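Local coordinates for cupin domain protein (Microcystis aeruginosa DIANCHI905, PDB 5ZBF) that probably acts as a cupin-superfamily isomerase in making the Choi moiety of aeruginosin, and binds an iron(II) ion and 4-hydroxyphenylpyruvic acid, at residues Phe22-Thr27 with Gly180-Ala185; Gln30-Ala35 with Gly96-Arg101; Ile50-Ser55 with Gln73-Ala78. One frame throughout, in Å; residues are numbered along the deposited sequence. Where two conformers were deposited one is given.

Contact 1: residues Phe22-Thr27 with Gly180-Ala185; sequences FQCQDT and GQIYYA
Phe22, Cys24 and Gln25 meet Ile182 and Tyr184 where the beta hairpin joining strands 17-24 and 27-34 packs on strand 183-185 of the second cupin domain. The touching parts run almost the same way, but with Cys24 CA 6.3 Å from Tyr184 CA and no hydrogen bonds between the backbones they do not pair as sheet neighbours, and side chains make most of the contact. Two CH-pi contacts lead. Ile182 CG2 sits over the centre of the Phe22 ring, 4.2 Å from the centroid, and Cys24 CB lies over one face of Tyr184, displaced toward the rim, 3.8 Å from that centroid; Cys24 SG stands obliquely to the same ring. A small thiol suits a place pressed against an aromatic face. Apolar packing follows from the branching of Ile182: CG1 is set between the backbone N and the carbonyl carbon (chi1 74°), which brings CD1 to 3.6 Å from Phe22 CB and 3.7 Å from Cys24 SG, while Ile158 packs on Cys24, Ile182 and Tyr184. At the polar end, the Gln25 side chain crosses Tyr184 at about a right angle, its amide 77° from the ring plane; Tyr184 OH is hydrogen-bonded to Glu156 OE2 and Gln25 NE2 to Glu3 OE2. Gln25 is in the type II' turn, whose Thr27 N donates to Cys24 O. Gly180 O meets the Phe22 ring edge in plane, 3.5 Å from CZ.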
loop_
_atom_site.group_PDB
_atom_site.type_symbol
_atom_site.label_atom_id
_atom_site.label_comp_id
_atom_site.label_asym_id
_atom_site.label_seq_id
_atom_site.Cartn_x
_atom_site.Cartn_y
_atom_site.Cartn_z
ATOM N N PHE A 22 1.914 7.941 -7.641
ATOM C CA PHE A 22 2.266 6.997 -8.684
ATOM C C PHE A 22 0.997 6.521 -9.397
ATOM O O PHE A 22 0.044 6.080 -8.749
ATOM C CB PHE A 22 2.911 5.742 -8.117
ATOM C CG PHE A 22 4.147 5.940 -7.269
ATOM C CD1 PHE A 22 5.394 5.539 -7.738
ATOM C CD2 PHE A 22 4.055 6.391 -5.961
ATOM C CE1 PHE A 22 6.518 5.634 -6.938
ATOM C CE2 PHE A 22 5.180 6.484 -5.154
ATOM C CZ PHE A 22 6.412 6.107 -5.644
ATOM N N GLN A 23 1.013 6.541 -10.723
ATOM C CA GLN A 23 -0.125 6.067 -11.508
ATOM C C GLN A 23 0.077 4.597 -11.827
ATOM O O GLN A 23 1.126 4.233 -12.336
ATOM C CB GLN A 23 -0.254 6.868 -12.803
ATOM C CG GLN A 23 -1.584 6.671 -13.521
ATOM C CD GLN A 23 -2.753 7.287 -12.767
ATOM O OE1 GLN A 23 -2.712 8.459 -12.382
ATOM N NE2 GLN A 23 -3.805 6.499 -12.558
ATOM N N CYS A 24 -0.927 3.770 -11.523
ATOM C CA CYS A 24 -0.913 2.336 -11.829
ATOM C C CYS A 24 -2.205 1.985 -12.594
ATOM O O CYS A 24 -3.156 1.427 -12.035
ATOM C CB CYS A 24 -0.810 1.518 -10.543
ATOM S SG CYS A 24 0.657 1.860 -9.556
ATOM N N GLN A 25 -2.216 2.334 -13.875
ATOM C CA GLN A 25 -3.423 2.312 -14.700
ATOM C C GLN A 25 -4.572 3.039 -13.990
ATOM O O GLN A 25 -4.488 4.249 -13.813
ATOM C CB GLN A 25 -3.764 0.885 -15.135
ATOM C CG GLN A 25 -2.820 0.395 -16.219
ATOM C CD GLN A 25 -3.128 -1.010 -16.718
ATOM O OE1 GLN A 25 -4.175 -1.588 -16.418
ATOM N NE2 GLN A 25 -2.206 -1.565 -17.484
ATOM N N ASP A 26 -5.616 2.334 -13.554
ATOM C CA ASP A 26 -6.780 3.013 -12.971
ATOM C C ASP A 26 -6.705 3.141 -11.450
ATOM O O ASP A 26 -7.661 3.600 -10.814
ATOM C CB ASP A 26 -8.081 2.323 -13.391
ATOM C CG ASP A 26 -8.333 2.415 -14.879
ATOM O OD1 ASP A 26 -7.945 3.428 -15.501
ATOM O OD2 ASP A 26 -8.929 1.471 -15.430
ATOM N N THR A 27 -5.570 2.746 -10.876
ATOM C CA THR A 27 -5.315 2.911 -9.460
ATOM C C THR A 27 -4.207 3.947 -9.262
ATOM O O THR A 27 -3.200 3.938 -9.970
ATOM C CB THR A 27 -4.863 1.577 -8.839
ATOM O OG1 THR A 27 -5.817 0.564 -9.162
ATOM C CG2 THR A 27 -4.719 1.683 -7.325
ATOM N N GLY A 180 10.628 3.921 -1.325
ATOM C CA GLY A 180 10.420 5.118 -2.131
ATOM C C GLY A 180 10.026 4.855 -3.571
ATOM O O GLY A 180 9.599 5.772 -4.278
ATOM N N GLN A 181 10.195 3.607 -4.008
ATOM C CA GLN A 181 9.827 3.158 -5.341
ATOM C C GLN A 181 8.748 2.102 -5.194
ATOM O O GLN A 181 8.597 1.518 -4.124
ATOM C CB GLN A 181 11.025 2.535 -6.052
ATOM C CG GLN A 181 12.239 3.435 -6.153
ATOM C CD GLN A 181 13.455 2.707 -6.694
ATOM O OE1 GLN A 181 14.158 2.029 -5.956
ATOM N NE2 GLN A 181 13.715 2.859 -7.987
ATOM N N ILE A 182 7.990 1.873 -6.258
ATOM C CA ILE A 182 7.045 0.749 -6.309
ATOM C C ILE A 182 7.187 -0.041 -7.604
ATOM O O ILE A 182 7.784 0.424 -8.581
ATOM C CB ILE A 182 5.560 1.191 -6.160
ATOM C CG1 ILE A 182 5.027 1.867 -7.441
ATOM C CG2 ILE A 182 5.374 2.098 -4.952
ATOM C CD1 ILE A 182 3.586 2.320 -7.323
ATOM N N TYR A 183 6.636 -1.251 -7.602
ATOM C CA TYR A 183 6.394 -1.951 -8.852
ATOM C C TYR A 183 4.891 -2.066 -9.058
ATOM O O TYR A 183 4.111 -2.098 -8.095
ATOM C CB TYR A 183 7.086 -3.327 -8.910
ATOM C CG TYR A 183 6.519 -4.365 -7.971
ATOM C CD1 TYR A 183 5.390 -5.103 -8.311
ATOM C CD2 TYR A 183 7.099 -4.595 -6.735
ATOM C CE1 TYR A 183 4.856 -6.046 -7.435
ATOM C CE2 TYR A 183 6.588 -5.544 -5.860
ATOM C CZ TYR A 183 5.465 -6.265 -6.207
ATOM O OH TYR A 183 4.966 -7.195 -5.321
ATOM N N TYR A 184 4.510 -2.145 -10.323
ATOM C CA TYR A 184 3.131 -2.373 -10.715
ATOM C C TYR A 184 3.103 -3.500 -11.738
ATOM O O TYR A 184 3.716 -3.393 -12.798
ATOM C CB TYR A 184 2.530 -1.100 -11.312
ATOM C CG TYR A 184 1.203 -1.332 -11.993
ATOM C CD1 TYR A 184 0.162 -1.959 -11.322
ATOM C CD2 TYR A 184 0.989 -0.928 -13.315
ATOM C CE1 TYR A 184 -1.063 -2.177 -11.939
ATOM C CE2 TYR A 184 -0.233 -1.139 -13.936
ATOM C CZ TYR A 184 -1.253 -1.768 -13.243
ATOM O OH TYR A 184 -2.474 -1.999 -13.848
ATOM N N ALA A 185 2.396 -4.575 -11.404
ATOM C CA ALA A 185 2.260 -5.731 -12.293
ATOM C C ALA A 185 0.804 -5.856 -12.712
ATOM O O ALA A 185 -0.026 -6.290 -11.917
ATOM C CB ALA A 185 2.719 -7.003 -11.596
#

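Contact 2: residues Gln30-Ala35 with Gly96-Arg101; sequences QLSVIA and GFDLKR. With ENO (3-(4-hydroxy-phenyl)pyruvic acid), chain B.
Gln30 and Asp98 are an antiparallel hydrogen-bonded pair in the beta barrel of the first cupin domain, on the side of the sheet that lines the 4-hydroxyphenylpyruvic acid pocket. Gln30 N donates to Asp98 O at 2.9 Å, and Gln30 O accepts from Asp98 N in return; two residues along, Ser32 N reaches Gly96 O at 2.8 Å and Gly96 N answers to Ser32 O. The non-hydrogen-bonded pair between them, Leu31 and Phe97, turns to the opposite face, where Leu31 CD2 packs 4.1 Å from Phe97 CB and the Phe97 ring meets Phe160 edge-to-face.

On the pocket side, Gln30 is the centre of the polar network. Its chi1 of 60° sets CG between the backbone N and the carbonyl carbon, and from there the extended chain carries the amide across Asp98 to the ligand. Asp98 and Ser32 were each modelled in two conformers; in those described, NE2 serves two acceptors: Asp98 OD1 at 3.1 Å, by a nearly straight bond that comes in 39° above the carboxylate plane, and O2 of the ligand carboxylate at 3.2 Å. The amide and Asp98 carboxylate planes stand 78° apart. A water donates to Asp98 OD1 at 2.6 Å and is also hydrogen-bonded to Ser32 OG. Lys100, whose flexible chain bends at its third torsion, brings NZ to 3.0 Å from ligand O1, and the ligand is further hydrogen-bonded to Glu41 O.

A neutral amide thus gives an N-H to each of two carboxylates, which, together with the Lys100 ammonium on the ligand, probably makes their closeness tolerable. With both acceptors engaged, NE2 is likely to be held to one amide orientation, and with Lys100 it hydrogen-bonds both oxygens of the ligand carboxylate.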
loop_
_atom_site.group_PDB
_atom_site.type_symbol
_atom_site.label_atom_id
_atom_site.label_comp_id
_atom_site.label_asym_id
_atom_site.label_seq_id
_atom_site.Cartn_x
_atom_site.Cartn_y
_atom_site.Cartn_z
ATOM N N GLN A 30 -0.113 6.339 -3.540
ATOM C CA GLN A 30 0.701 7.444 -3.037
ATOM C C GLN A 30 1.396 7.147 -1.725
ATOM O O GLN A 30 0.842 6.503 -0.848
ATOM C CB GLN A 30 -0.133 8.730 -2.928
ATOM C CG GLN A 30 -1.322 8.634 -1.995
ATOM C CD GLN A 30 -2.334 9.764 -2.185
ATOM O OE1 GLN A 30 -2.511 10.274 -3.284
ATOM N NE2 GLN A 30 -3.008 10.132 -1.115
ATOM N N LEU A 31 2.637 7.613 -1.610
ATOM C CA LEU A 31 3.326 7.648 -0.335
ATOM C C LEU A 31 3.080 9.036 0.250
ATOM O O LEU A 31 3.172 10.034 -0.475
ATOM C CB LEU A 31 4.829 7.409 -0.519
ATOM C CG LEU A 31 5.295 6.066 -1.065
ATOM C CD1 LEU A 31 6.782 6.111 -1.391
ATOM C CD2 LEU A 31 4.985 4.954 -0.077
ATOM N N SER A 32 2.751 9.071 1.536
ATOM C CA SER A 32 2.346 10.290 2.247
ATOM C C SER A 32 3.299 10.631 3.380
ATOM O O SER A 32 3.800 9.739 4.056
ATOM C CB SER A 32 0.962 10.087 2.873
ATOM O OG SER A 32 -0.061 10.109 1.897
ATOM N N VAL A 33 3.517 11.927 3.600
ATOM C CA VAL A 33 4.173 12.411 4.793
ATOM C C VAL A 33 3.245 13.483 5.366
ATOM O O VAL A 33 3.028 14.533 4.738
ATOM C CB VAL A 33 5.566 13.007 4.523
ATOM C CG1 VAL A 33 6.211 13.420 5.840
ATOM C CG2 VAL A 33 6.443 12.006 3.772
ATOM N N ILE A 34 2.698 13.200 6.542
ATOM C CA ILE A 34 1.808 14.120 7.249
ATOM C C ILE A 34 2.561 14.759 8.420
ATOM O O ILE A 34 3.136 14.068 9.270
ATOM C CB ILE A 34 0.528 13.419 7.747
ATOM C CG1 ILE A 34 -0.291 12.892 6.556
ATOM C CG2 ILE A 34 -0.315 14.359 8.607
ATOM C CD1 ILE A 34 -1.562 12.175 6.949
ATOM N N ALA A 35 2.526 16.091 8.475
ATOM C CA ALA A 35 3.300 16.841 9.457
ATOM C C ALA A 35 2.926 16.505 10.904
ATOM O O ALA A 35 1.784 16.135 11.187
ATOM C CB ALA A 35 3.120 18.333 9.222
ATOM N N GLY A 96 3.044 7.250 5.519
ATOM C CA GLY A 96 2.058 6.226 5.161
ATOM C C GLY A 96 1.887 6.038 3.674
ATOM O O GLY A 96 2.623 6.607 2.881
ATOM N N PHE A 97 0.929 5.190 3.293
ATOM C CA PHE A 97 0.548 5.101 1.890
ATOM C C PHE A 97 -0.952 4.991 1.790
ATOM O O PHE A 97 -1.614 4.622 2.765
ATOM C CB PHE A 97 1.220 3.926 1.165
ATOM C CG PHE A 97 0.713 2.562 1.572
ATOM C CD1 PHE A 97 -0.339 1.955 0.898
ATOM C CD2 PHE A 97 1.316 1.876 2.602
ATOM C CE1 PHE A 97 -0.785 0.692 1.258
ATOM C CE2 PHE A 97 0.889 0.619 2.963
ATOM C CZ PHE A 97 -0.170 0.020 2.295
ATOM N N ASP A 98 -1.470 5.351 0.616
ATOM C CA ASP A 98 -2.884 5.161 0.263
ATOM C C ASP A 98 -2.989 4.641 -1.160
ATOM O O ASP A 98 -2.100 4.882 -1.980
ATOM C CB ASP A 98 -3.683 6.473 0.284
ATOM C CG ASP A 98 -3.443 7.307 1.515
ATOM O OD1 ASP A 98 -2.693 8.301 1.413
ATOM O OD2 ASP A 98 -4.034 6.993 2.566
ATOM N N LEU A 99 -4.100 3.972 -1.454
ATOM C CA LEU A 99 -4.466 3.618 -2.811
ATOM C C LEU A 99 -5.864 4.134 -3.031
ATOM O O LEU A 99 -6.700 4.040 -2.140
ATOM C CB LEU A 99 -4.468 2.107 -3.021
ATOM C CG LEU A 99 -3.101 1.458 -3.043
ATOM C CD1 LEU A 99 -2.746 0.997 -1.639
ATOM C CD2 LEU A 99 -3.070 0.302 -4.030
ATOM N N LYS A 100 -6.093 4.696 -4.213
ATOM C CA LYS A 100 -7.392 5.237 -4.584
ATOM C C LYS A 100 -7.797 4.718 -5.954
ATOM O O LYS A 100 -6.973 4.644 -6.870
ATOM C CB LYS A 100 -7.371 6.766 -4.552
ATOM C CG LYS A 100 -7.286 7.319 -3.140
ATOM C CD LYS A 100 -6.842 8.766 -3.112
ATOM C CE LYS A 100 -7.866 9.684 -3.736
ATOM N NZ LYS A 100 -7.532 11.102 -3.421
ATOM N N ARG A 101 -9.075 4.363 -6.083
ATOM C CA ARG A 101 -9.586 3.703 -7.277
ATOM C C ARG A 101 -11.096 3.835 -7.282
ATOM O O ARG A 101 -11.722 3.710 -6.228
ATOM C CB ARG A 101 -9.214 2.223 -7.233
ATOM C CG ARG A 101 -9.640 1.436 -8.446
ATOM C CD ARG A 101 -9.493 -0.049 -8.213
ATOM N NE ARG A 101 -9.975 -0.784 -9.370
ATOM C CZ ARG A 101 -9.301 -0.940 -10.509
ATOM N NH1 ARG A 101 -9.847 -1.635 -11.493
ATOM N NH2 ARG A 101 -8.088 -0.415 -10.671
HETATM O O4 ENO B . -7.660 10.883 2.171
HETATM C C9 ENO B . -5.671 14.710 2.688
HETATM C C8 ENO B . -6.227 15.943 3.029
HETATM C C7 ENO B . -7.418 16.001 3.756
HETATM C C6 ENO B . -8.046 14.819 4.142
HETATM C C5 ENO B . -7.488 13.588 3.801
HETATM C C4 ENO B . -6.300 13.525 3.075
HETATM O O3 ENO B . -7.970 17.203 4.091
HETATM C C3 ENO B . -5.722 12.172 2.708
HETATM C C2 ENO B . -6.687 11.507 1.738
HETATM C C1 ENO B . -6.490 11.629 0.290
HETATM O O2 ENO B . -5.381 11.989 -0.185
HETATM O O1 ENO B . -7.463 11.365 -0.454
HETATM O O HOH W 1 -1.896 8.781 3.888
#

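Contact 3: residues Ile50-Ser55 with Gln73-Ala78; sequences IGMVLS and QDIHVA
His76 lies flat over Gly51 in the antiparallel pairing of strands 48-55 and 74-78, part of the first cupin barrel. The two form a hydrogen-bonded pair: His76 N to Gly51 O is 2.9 Å, and the return bond, Gly51 N to His76 O, is longer at 3.2 Å. From CB, a chi1 of 76° places CG between the backbone N and the carbonyl carbon and folds the ring back across the neighbouring strand. His76 CG and CD2 each lie 4.0 Å from Gly51 N. ND1 comes to 3.4 Å from Gly51 O, but at a poor angle for a bond. CE1 presses on the bare backbone, 3.4 Å from Gly51 CA, and Gly51 N sits below the same face toward the rim. A CB on Gly51 would run into His76 CE1, so glycine is what lets the ring lie down. At the tip, NE2 is hydrogen-bonded to OE1 of Gln49, an iron ligand, which makes His76 a second-shell residue; Phe86 meets the imidazole edge-to-face. A leucine in place of His76 would probably leave Gln49 OE1 without this partner and the Gln49 amide freer to turn beside the metal.

The other face of the sheet is apolar. Ile50 and Ile75, the latter in one of its two conformers, lie side by side, pointing the same way, and Ile50 CG2 approaches Val77 CG1 at 4.2 Å, beta-branched residues being at home in extended strands. Farther along, a water bridges the two strands, accepting from Val53 N at 2.9 Å and donating to Asp74 O at 2.6 Å.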
loop_
_atom_site.group_PDB
_atom_site.type_symbol
_atom_site.label_atom_id
_atom_site.label_comp_id
_atom_site.label_asym_id
_atom_site.label_seq_id
_atom_site.Cartn_x
_atom_site.Cartn_y
_atom_site.Cartn_z
ATOM N N ILE A 50 -8.031 3.182 0.516
ATOM C CA ILE A 50 -7.481 2.394 1.606
ATOM C C ILE A 50 -6.071 2.881 1.872
ATOM O O ILE A 50 -5.454 3.483 0.999
ATOM C CB ILE A 50 -7.417 0.888 1.266
ATOM C CG1 ILE A 50 -6.599 0.642 -0.014
ATOM C CG2 ILE A 50 -8.825 0.329 1.106
ATOM C CD1 ILE A 50 -6.417 -0.817 -0.374
ATOM N N GLY A 51 -5.549 2.587 3.055
ATOM C CA GLY A 51 -4.173 2.936 3.357
ATOM C C GLY A 51 -3.690 2.440 4.693
ATOM O O GLY A 51 -4.465 1.916 5.475
ATOM N N MET A 52 -2.391 2.619 4.934
ATOM C CA MET A 52 -1.757 2.172 6.172
ATOM C C MET A 52 -0.700 3.171 6.572
ATOM O O MET A 52 -0.106 3.837 5.722
ATOM C CB MET A 52 -1.046 0.837 5.989
ATOM C CG MET A 52 -1.887 -0.300 5.467
ATOM S SD MET A 52 -0.881 -1.799 5.518
ATOM C CE MET A 52 -0.388 -1.821 7.244
ATOM N N VAL A 53 -0.481 3.268 7.873
ATOM C CA VAL A 53 0.644 4.005 8.431
ATOM C C VAL A 53 1.878 3.091 8.358
ATOM O O VAL A 53 1.813 1.906 8.743
ATOM C CB VAL A 53 0.377 4.362 9.901
ATOM C CG1 VAL A 53 1.592 5.011 10.548
ATOM C CG2 VAL A 53 -0.876 5.227 10.008
ATOM N N LEU A 54 2.990 3.636 7.882
ATOM C CA LEU A 54 4.271 2.918 7.871
ATOM C C LEU A 54 5.158 3.291 9.052
ATOM O O LEU A 54 5.863 2.457 9.585
ATOM C CB LEU A 54 5.012 3.176 6.560
ATOM C CG LEU A 54 4.313 2.791 5.252
ATOM C CD1 LEU A 54 5.139 3.231 4.053
ATOM C CD2 LEU A 54 4.062 1.285 5.202
ATOM N N SER A 55 5.128 4.564 9.440
ATOM C CA SER A 55 5.871 5.059 10.578
ATOM C C SER A 55 5.039 6.151 11.245
ATOM O O SER A 55 4.527 7.037 10.566
ATOM C CB SER A 55 7.218 5.618 10.126
ATOM O OG SER A 55 7.910 6.201 11.203
ATOM N N GLN A 73 0.112 -2.253 10.884
ATOM C CA GLN A 73 -0.936 -3.129 11.432
ATOM C C GLN A 73 -2.329 -2.871 10.849
ATOM O O GLN A 73 -2.987 -3.794 10.358
ATOM C CB GLN A 73 -1.015 -3.006 12.952
ATOM C CG GLN A 73 0.240 -3.448 13.694
ATOM C CD GLN A 73 -0.031 -3.769 15.154
ATOM O OE1 GLN A 73 -0.593 -4.821 15.483
ATOM N NE2 GLN A 73 0.369 -2.874 16.036
ATOM N N ASP A 74 -2.770 -1.614 10.905
ATOM C CA ASP A 74 -4.139 -1.280 10.578
ATOM C C ASP A 74 -4.247 -0.695 9.166
ATOM O O ASP A 74 -3.331 -0.032 8.675
ATOM C CB ASP A 74 -4.694 -0.314 11.628
ATOM C CG ASP A 74 -4.652 -0.895 13.048
ATOM O OD1 ASP A 74 -4.955 -2.091 13.225
ATOM O OD2 ASP A 74 -4.280 -0.166 13.993
ATOM N N ILE A 75 -5.354 -1.019 8.504
ATOM C CA ILE A 75 -5.634 -0.418 7.220
ATOM C C ILE A 75 -6.982 0.310 7.319
ATOM O O ILE A 75 -7.988 -0.235 7.774
ATOM C CB ILE A 75 -5.469 -1.424 6.034
ATOM C CG1 ILE A 75 -6.780 -1.837 5.378
ATOM C CG2 ILE A 75 -4.650 -2.654 6.425
ATOM C CD1 ILE A 75 -7.002 -1.111 4.079
ATOM N N HIS A 76 -6.972 1.589 6.941
ATOM C CA HIS A 76 -8.217 2.366 6.920
ATOM C C HIS A 76 -8.915 2.100 5.596
ATOM O O HIS A 76 -8.257 1.871 4.579
ATOM C CB HIS A 76 -7.983 3.874 7.169
ATOM C CG HIS A 76 -7.431 4.624 5.995
ATOM N ND1 HIS A 76 -6.091 4.894 5.856
ATOM C CD2 HIS A 76 -8.040 5.175 4.917
ATOM C CE1 HIS A 76 -5.891 5.575 4.740
ATOM N NE2 HIS A 76 -7.059 5.754 4.148
ATOM N N VAL A 77 -10.249 2.124 5.618
ATOM C CA VAL A 77 -11.052 1.832 4.434
ATOM C C VAL A 77 -12.159 2.884 4.328
ATOM O O VAL A 77 -13.040 2.961 5.188
ATOM C CB VAL A 77 -11.671 0.415 4.510
ATOM C CG1 VAL A 77 -12.413 0.067 3.223
ATOM C CG2 VAL A 77 -10.603 -0.638 4.801
ATOM N N ALA A 78 -12.085 3.711 3.287
ATOM C CA ALA A 78 -13.094 4.744 3.031
ATOM C C ALA A 78 -13.734 4.467 1.678
ATOM O O ALA A 78 -13.124 4.721 0.631
ATOM C CB ALA A 78 -12.451 6.120 3.043
HETATM O O HOH W 2 -2.096 1.920 9.818
#

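Overall arrangement
Strand 94-101 ties the set together. On one side it forms contact 2; on the other it meets contact 3, whose centre is 9 Å away, through Leu99 N to Ile50 O (2.8 Å) and Phe97 N to Met52 O (3.0 Å), both probable hydrogen bonds. Near the pocket, in the Asp98 conformer described, Asp98 OD2 packs 3.2 Å from His76 CE1, and the His76 side chain is about 6 Å from both ligand and iron. Contact 1, centred 13 Å from contact 2, touches it through a probable hydrogen bond, Thr27 OG1 to Arg101 NH2 (2.9 Å). Contacts 1 and 3 do not touch, and the Phe22 side chain is about 12 Å from the ligand.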